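PDB 5C2V: hydrazine synthase subunit alpha from Candidatus Kuenenia stuttgartiensis, which condenses hydroxylamine with ammonia to form hydrazine, as the subunit of the hydrazine synthase complex that carries out the second half-reaction. Local coordinates for residues Trp720-Ala725 with Tyr755-Trp760. Residues are numbered along the deposited sequence; the frame is centred on the assembly and turned at random.
With HEC (heme c), chain B.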
ATOM      1  N   TRP D 720      -2.699 -20.532  18.586  1.00 42.13           N
ATOM      2  CA  TRP D 720      -1.473 -21.308  18.415  1.00 42.26           C
ATOM      3  C   TRP D 720      -1.078 -21.995  19.716  1.00 46.74           C
ATOM      4  O   TRP D 720      -0.655 -23.150  19.716  1.00 42.95           O
ATOM      5  CB  TRP D 720      -0.327 -20.412  17.933  1.00 50.43           C
ATOM      6  CG  TRP D 720      -0.290 -20.196  16.449  1.00 46.23           C
ATOM      7  CD1 TRP D 720      -1.328 -19.825  15.646  1.00 39.82           C
ATOM      8  CD2 TRP D 720       0.853 -20.320  15.594  1.00 49.52           C
ATOM      9  NE1 TRP D 720      -0.905 -19.719  14.342  1.00 47.33           N
ATOM     10  CE2 TRP D 720       0.431 -20.017  14.284  1.00 50.62           C
ATOM     11  CE3 TRP D 720       2.192 -20.660  15.808  1.00 42.47           C
ATOM     12  CZ2 TRP D 720       1.298 -20.046  13.193  1.00 51.12           C
ATOM     13  CZ3 TRP D 720       3.052 -20.687  14.725  1.00 42.58           C
ATOM     14  CH2 TRP D 720       2.602 -20.383  13.435  1.00 47.15           C
ATOM     15  N   ARG D 721      -1.226 -21.276  20.824  1.00 38.46           N
ATOM     16  CA  ARG D 721      -0.872 -21.811  22.134  1.00 40.06           C
ATOM     17  C   ARG D 721      -1.939 -22.753  22.679  1.00 42.40           C
ATOM     18  O   ARG D 721      -1.621 -23.764  23.303  1.00 44.63           O
ATOM     19  CB  ARG D 721      -0.625 -20.674  23.128  1.00 49.01           C
ATOM     20  CG  ARG D 721       0.624 -19.860  22.833  1.00 42.78           C
ATOM     21  CD  ARG D 721       1.824 -20.766  22.610  1.00 36.73           C
ATOM     22  NE  ARG D 721       2.026 -21.695  23.719  1.00 47.97           N
ATOM     23  CZ  ARG D 721       2.742 -21.419  24.803  1.00 47.09           C
ATOM     24  NH1 ARG D 721       3.327 -20.236  24.929  1.00 29.65           N
ATOM     25  NH2 ARG D 721       2.872 -22.325  25.763  1.00 55.17           N
ATOM     26  N   LEU D 722      -3.204 -22.419  22.445  1.00 50.74           N
ATOM     27  CA  LEU D 722      -4.302 -23.251  22.918  1.00 44.43           C
ATOM     28  C   LEU D 722      -4.313 -24.610  22.221  1.00 55.23           C
ATOM     29  O   LEU D 722      -4.780 -25.596  22.787  1.00 48.85           O
ATOM     30  CB  LEU D 722      -5.643 -22.541  22.719  1.00 47.87           C
ATOM     31  CG  LEU D 722      -5.938 -21.409  23.708  1.00 46.34           C
ATOM     32  CD1 LEU D 722      -7.198 -20.656  23.315  1.00 32.49           C
ATOM     33  CD2 LEU D 722      -6.056 -21.954  25.124  1.00 39.37           C
ATOM     34  N   TYR D 723      -3.824 -24.657  20.985  1.00 52.64           N
ATOM     35  CA  TYR D 723      -3.660 -25.931  20.288  1.00 45.17           C
ATOM     36  C   TYR D 723      -2.228 -26.467  20.360  1.00 50.82           C
ATOM     37  O   TYR D 723      -1.963 -27.590  19.931  1.00 40.23           O
ATOM     38  CB  TYR D 723      -4.087 -25.792  18.825  1.00 43.51           C
ATOM     39  CG  TYR D 723      -5.583 -25.689  18.627  1.00 54.96           C
ATOM     40  CD1 TYR D 723      -6.253 -24.496  18.856  1.00 51.07           C
ATOM     41  CD2 TYR D 723      -6.324 -26.785  18.205  1.00 57.95           C
ATOM     42  CE1 TYR D 723      -7.619 -24.395  18.673  1.00 57.19           C
ATOM     43  CE2 TYR D 723      -7.691 -26.696  18.019  1.00 52.59           C
ATOM     44  CZ  TYR D 723      -8.333 -25.499  18.256  1.00 55.37           C
ATOM     45  OH  TYR D 723      -9.694 -25.405  18.073  1.00 52.97           O
ATOM     46  N   GLU D 724      -1.322 -25.668  20.924  1.00 58.97           N
ATOM     47  CA  GLU D 724       0.098 -26.018  21.038  1.00 44.14           C
ATOM     48  C   GLU D 724       0.709 -26.564  19.744  1.00 48.49           C
ATOM     49  O   GLU D 724       1.360 -27.609  19.751  1.00 41.55           O
ATOM     50  CB  GLU D 724       0.306 -27.033  22.166  1.00 36.67           C
ATOM     51  CG  GLU D 724       0.053 -26.485  23.565  1.00 58.06           C
ATOM     52  CD  GLU D 724       1.094 -25.465  24.007  1.00 64.41           C
ATOM     53  OE1 GLU D 724       0.878 -24.812  25.049  1.00 53.03           O
ATOM     54  OE2 GLU D 724       2.129 -25.319  23.321  1.00 55.43           O
ATOM     55  N   ALA D 725       0.494 -25.854  18.640  1.00 40.17           N
ATOM     56  CA  ALA D 725       1.035 -26.256  17.343  1.00 43.26           C
ATOM     57  C   ALA D 725       1.135 -25.050  16.416  1.00 48.37           C
ATOM     58  O   ALA D 725       0.539 -24.009  16.688  1.00 47.83           O
ATOM     59  CB  ALA D 725       0.169 -27.339  16.717  1.00 41.32           C
ATOM     60  N   TYR D 755     -13.087 -23.867  21.016  1.00 55.88           N
ATOM     61  CA  TYR D 755     -13.691 -23.526  19.735  1.00 40.84           C
ATOM     62  C   TYR D 755     -14.622 -22.327  19.867  1.00 37.53           C
ATOM     63  O   TYR D 755     -14.938 -21.670  18.878  1.00 44.05           O
ATOM     64  CB  TYR D 755     -14.451 -24.713  19.147  1.00 38.73           C
ATOM     65  CG  TYR D 755     -14.815 -24.504  17.696  1.00 49.25           C
ATOM     66  CD1 TYR D 755     -13.847 -24.593  16.704  1.00 43.91           C
ATOM     67  CD2 TYR D 755     -16.115 -24.200  17.318  1.00 42.85           C
ATOM     68  CE1 TYR D 755     -14.165 -24.394  15.376  1.00 54.92           C
ATOM     69  CE2 TYR D 755     -16.444 -24.000  15.991  1.00 48.23           C
ATOM     70  CZ  TYR D 755     -15.463 -24.098  15.024  1.00 52.84           C
ATOM     71  OH  TYR D 755     -15.780 -23.901  13.700  1.00 64.31           O
ATOM     72  N   ALA D 756     -15.069 -22.048  21.087  1.00 39.09           N
ATOM     73  CA  ALA D 756     -15.827 -20.829  21.336  1.00 40.69           C
ATOM     74  C   ALA D 756     -14.902 -19.635  21.158  1.00 51.25           C
ATOM     75  O   ALA D 756     -15.279 -18.626  20.555  1.00 45.46           O
ATOM     76  CB  ALA D 756     -16.441 -20.837  22.725  1.00 26.40           C
ATOM     77  N   ILE D 757     -13.684 -19.760  21.678  1.00 50.92           N
ATOM     78  CA  ILE D 757     -12.673 -18.724  21.479  1.00 46.50           C
ATOM     79  C   ILE D 757     -12.334 -18.577  19.993  1.00 53.78           C
ATOM     80  O   ILE D 757     -12.239 -17.458  19.474  1.00 44.26           O
ATOM     81  CB  ILE D 757     -11.389 -19.028  22.276  1.00 55.32           C
ATOM     82  CG1 ILE D 757     -11.693 -19.066  23.775  1.00 46.45           C
ATOM     83  CG2 ILE D 757     -10.316 -17.991  21.980  1.00 47.27           C
ATOM     84  CD1 ILE D 757     -10.482 -19.341  24.637  1.00 54.93           C
ATOM     85  N   VAL D 758     -12.163 -19.711  19.315  1.00 41.23           N
ATOM     86  CA  VAL D 758     -11.893 -19.719  17.877  1.00 37.06           C
ATOM     87  C   VAL D 758     -12.975 -18.972  17.097  1.00 42.02           C
ATOM     88  O   VAL D 758     -12.673 -18.112  16.265  1.00 47.49           O
ATOM     89  CB  VAL D 758     -11.785 -21.158  17.332  1.00 53.68           C
ATOM     90  CG1 VAL D 758     -11.683 -21.146  15.813  1.00 32.62           C
ATOM     91  CG2 VAL D 758     -10.590 -21.872  17.947  1.00 37.05           C
ATOM     92  N   GLU D 759     -14.232 -19.303  17.379  1.00 46.53           N
ATOM     93  CA  GLU D 759     -15.369 -18.640  16.752  1.00 48.24           C
ATOM     94  C   GLU D 759     -15.369 -17.146  17.041  1.00 47.58           C
ATOM     95  O   GLU D 759     -15.613 -16.335  16.146  1.00 38.28           O
ATOM     96  CB  GLU D 759     -16.686 -19.257  17.228  1.00 56.75           C
ATOM     97  CG  GLU D 759     -17.037 -20.572  16.562  1.00 57.03           C
ATOM     98  CD  GLU D 759     -18.396 -21.092  16.989  1.00 58.00           C
ATOM     99  OE1 GLU D 759     -18.760 -20.909  18.170  1.00 58.51           O
ATOM    100  OE2 GLU D 759     -19.101 -21.678  16.142  1.00 62.20           O
ATOM    101  N   TRP D 760     -15.097 -16.794  18.294  1.00 50.92           N
ATOM    102  CA  TRP D 760     -15.044 -15.395  18.701  1.00 50.79           C
ATOM    103  C   TRP D 760     -14.025 -14.615  17.880  1.00 54.36           C
ATOM    104  O   TRP D 760     -14.317 -13.524  17.391  1.00 47.99           O
ATOM    105  CB  TRP D 760     -14.715 -15.278  20.190  1.00 50.40           C
ATOM    106  CG  TRP D 760     -14.390 -13.879  20.619  1.00 60.67           C
ATOM    107  CD1 TRP D 760     -15.224 -12.799  20.598  1.00 61.60           C
ATOM    108  CD2 TRP D 760     -13.140 -13.410  21.140  1.00 63.38           C
ATOM    109  NE1 TRP D 760     -14.570 -11.686  21.069  1.00 45.10           N
ATOM    110  CE2 TRP D 760     -13.289 -12.036  21.409  1.00 62.10           C
ATOM    111  CE3 TRP D 760     -11.910 -14.019  21.403  1.00 51.98           C
ATOM    112  CZ2 TRP D 760     -12.255 -11.259  21.928  1.00 58.33           C
ATOM    113  CZ3 TRP D 760     -10.885 -13.249  21.919  1.00 40.86           C
ATOM    114  CH2 TRP D 760     -11.062 -11.884  22.176  1.00 55.40           C
TER
HETATM  115 FE   HEC B 906      -1.144 -19.312  30.293  1.00 45.26          FE
HETATM  116  CHA HEC B 906       1.813 -18.247  28.915  1.00 38.26           C
HETATM  117  CHB HEC B 906      -2.873 -17.961  27.654  1.00 52.26           C
HETATM  118  CHC HEC B 906      -4.122 -20.481  31.611  1.00 58.54           C
HETATM  119  CHD HEC B 906       0.498 -20.470  33.084  1.00 54.04           C
HETATM  120  NA  HEC B 906      -0.633 -18.260  28.622  1.00 37.90           N
HETATM  121  C1A HEC B 906       0.659 -17.997  28.205  1.00 51.49           C
HETATM  122  C2A HEC B 906       0.586 -17.407  26.883  1.00 42.97           C
HETATM  123  C3A HEC B 906      -0.702 -17.326  26.534  1.00 51.66           C
HETATM  124  C4A HEC B 906      -1.499 -17.862  27.620  1.00 45.98           C
HETATM  125  CMA HEC B 906      -1.246 -16.763  25.204  1.00 41.19           C
HETATM  126  CAA HEC B 906       1.788 -16.952  26.028  1.00 42.64           C
HETATM  127  CBA HEC B 906       2.137 -15.504  26.360  1.00 49.45           C
HETATM  128  CGA HEC B 906       3.213 -15.018  25.423  1.00 53.98           C
HETATM  129  O1A HEC B 906       3.305 -13.782  25.200  1.00 43.41           O
HETATM  130  O2A HEC B 906       3.972 -15.865  24.888  1.00 36.17           O
HETATM  131  NB  HEC B 906      -3.135 -19.187  29.766  1.00 56.47           N
HETATM  132  C1B HEC B 906      -3.610 -18.680  28.572  1.00 49.25           C
HETATM  133  C2B HEC B 906      -5.009 -19.044  28.458  1.00 37.24           C
HETATM  134  C3B HEC B 906      -5.353 -19.730  29.554  1.00 54.66           C
HETATM  135  C4B HEC B 906      -4.179 -19.840  30.394  1.00 47.67           C
HETATM  136  CMB HEC B 906      -5.936 -18.673  27.279  1.00 43.07           C
HETATM  137  CAB HEC B 906      -6.737 -20.332  29.888  1.00 45.85           C
HETATM  138  CBB HEC B 906      -7.016 -21.552  28.982  1.00 42.55           C
HETATM  139  NC  HEC B 906      -1.708 -20.294  32.018  1.00 46.65           N
HETATM  140  C1C HEC B 906      -2.989 -20.675  32.367  1.00 58.57           C
HETATM  141  C2C HEC B 906      -2.919 -21.425  33.604  1.00 57.82           C
HETATM  142  C3C HEC B 906      -1.668 -21.315  34.071  1.00 56.31           C
HETATM  143  C4C HEC B 906      -0.865 -20.673  33.044  1.00 54.58           C
HETATM  144  CMC HEC B 906      -4.159 -21.882  34.404  1.00 46.59           C
HETATM  145  CAC HEC B 906      -1.125 -21.888  35.403  1.00 37.12           C
HETATM  146  CBC HEC B 906      -1.186 -23.433  35.410  1.00 37.74           C
HETATM  147  ND  HEC B 906       0.863 -19.336  30.908  1.00 55.49           N
HETATM  148  C1D HEC B 906       1.292 -19.912  32.103  1.00 48.97           C
HETATM  149  C2D HEC B 906       2.733 -19.830  32.160  1.00 57.95           C
HETATM  150  C3D HEC B 906       3.172 -19.146  30.858  1.00 62.10           C
HETATM  151  C4D HEC B 906       1.933 -18.867  30.144  1.00 46.65           C
HETATM  152  CMD HEC B 906       3.647 -20.342  33.296  1.00 46.49           C
HETATM  153  CAD HEC B 906       4.643 -18.830  30.479  1.00 40.26           C
HETATM  154  CBD HEC B 906       4.984 -19.018  29.000  1.00 41.71           C
HETATM  155  CGD HEC B 906       4.637 -20.400  28.510  1.00 57.04           C
HETATM  156  O1D HEC B 906       4.473 -20.564  27.273  1.00 40.56           O
HETATM  157  O2D HEC B 906       4.524 -21.336  29.342  1.00 74.10           O
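Leu722 and Ile757 bring the end of helix 717-722 against helix 751-762, their CA atoms 9.6 Å apart. The first helix finishes in a Schellman motif: Ala725 N bonds back to Trp720 O, and Glu724 takes positive phi as the C-prime residue. The forked end of Leu722 suits two partners: CD1 meets the CD1 tip of Ile757 at 3.8 Å, the side chains crossing roughly at right angles, while CD2 lies 3.9 Å from methyl CMB of the C-terminal domain's bis-histidine-coordinated heme c. Ile757 reaches that far because its CG1 arm is extended (chi2 -179°). Tyr723 carries its phenol across toward helix 751-762, and Val758 CG2 packs at the ring's edge, 3.6 Å from Tyr723 OH; Arg754 adds a cation-pi contact. Arg721, bent at chi2 and chi3, has N-H groups enough for two anions: NH1 (2.6 Å) and NH2 donate to heme propionate oxygen O1D, and NH2 also bridges, nearly in the guanidinium plane, to Glu724 OE1. The junction is held by mostly apolar van der Waals packing, the Tyr723 hydroxyl lying against a methyl, whereas at the heme edge Arg721 probably offsets the propionate's charge and Glu724 links Arg721 to the backbone N of axial ligand His745.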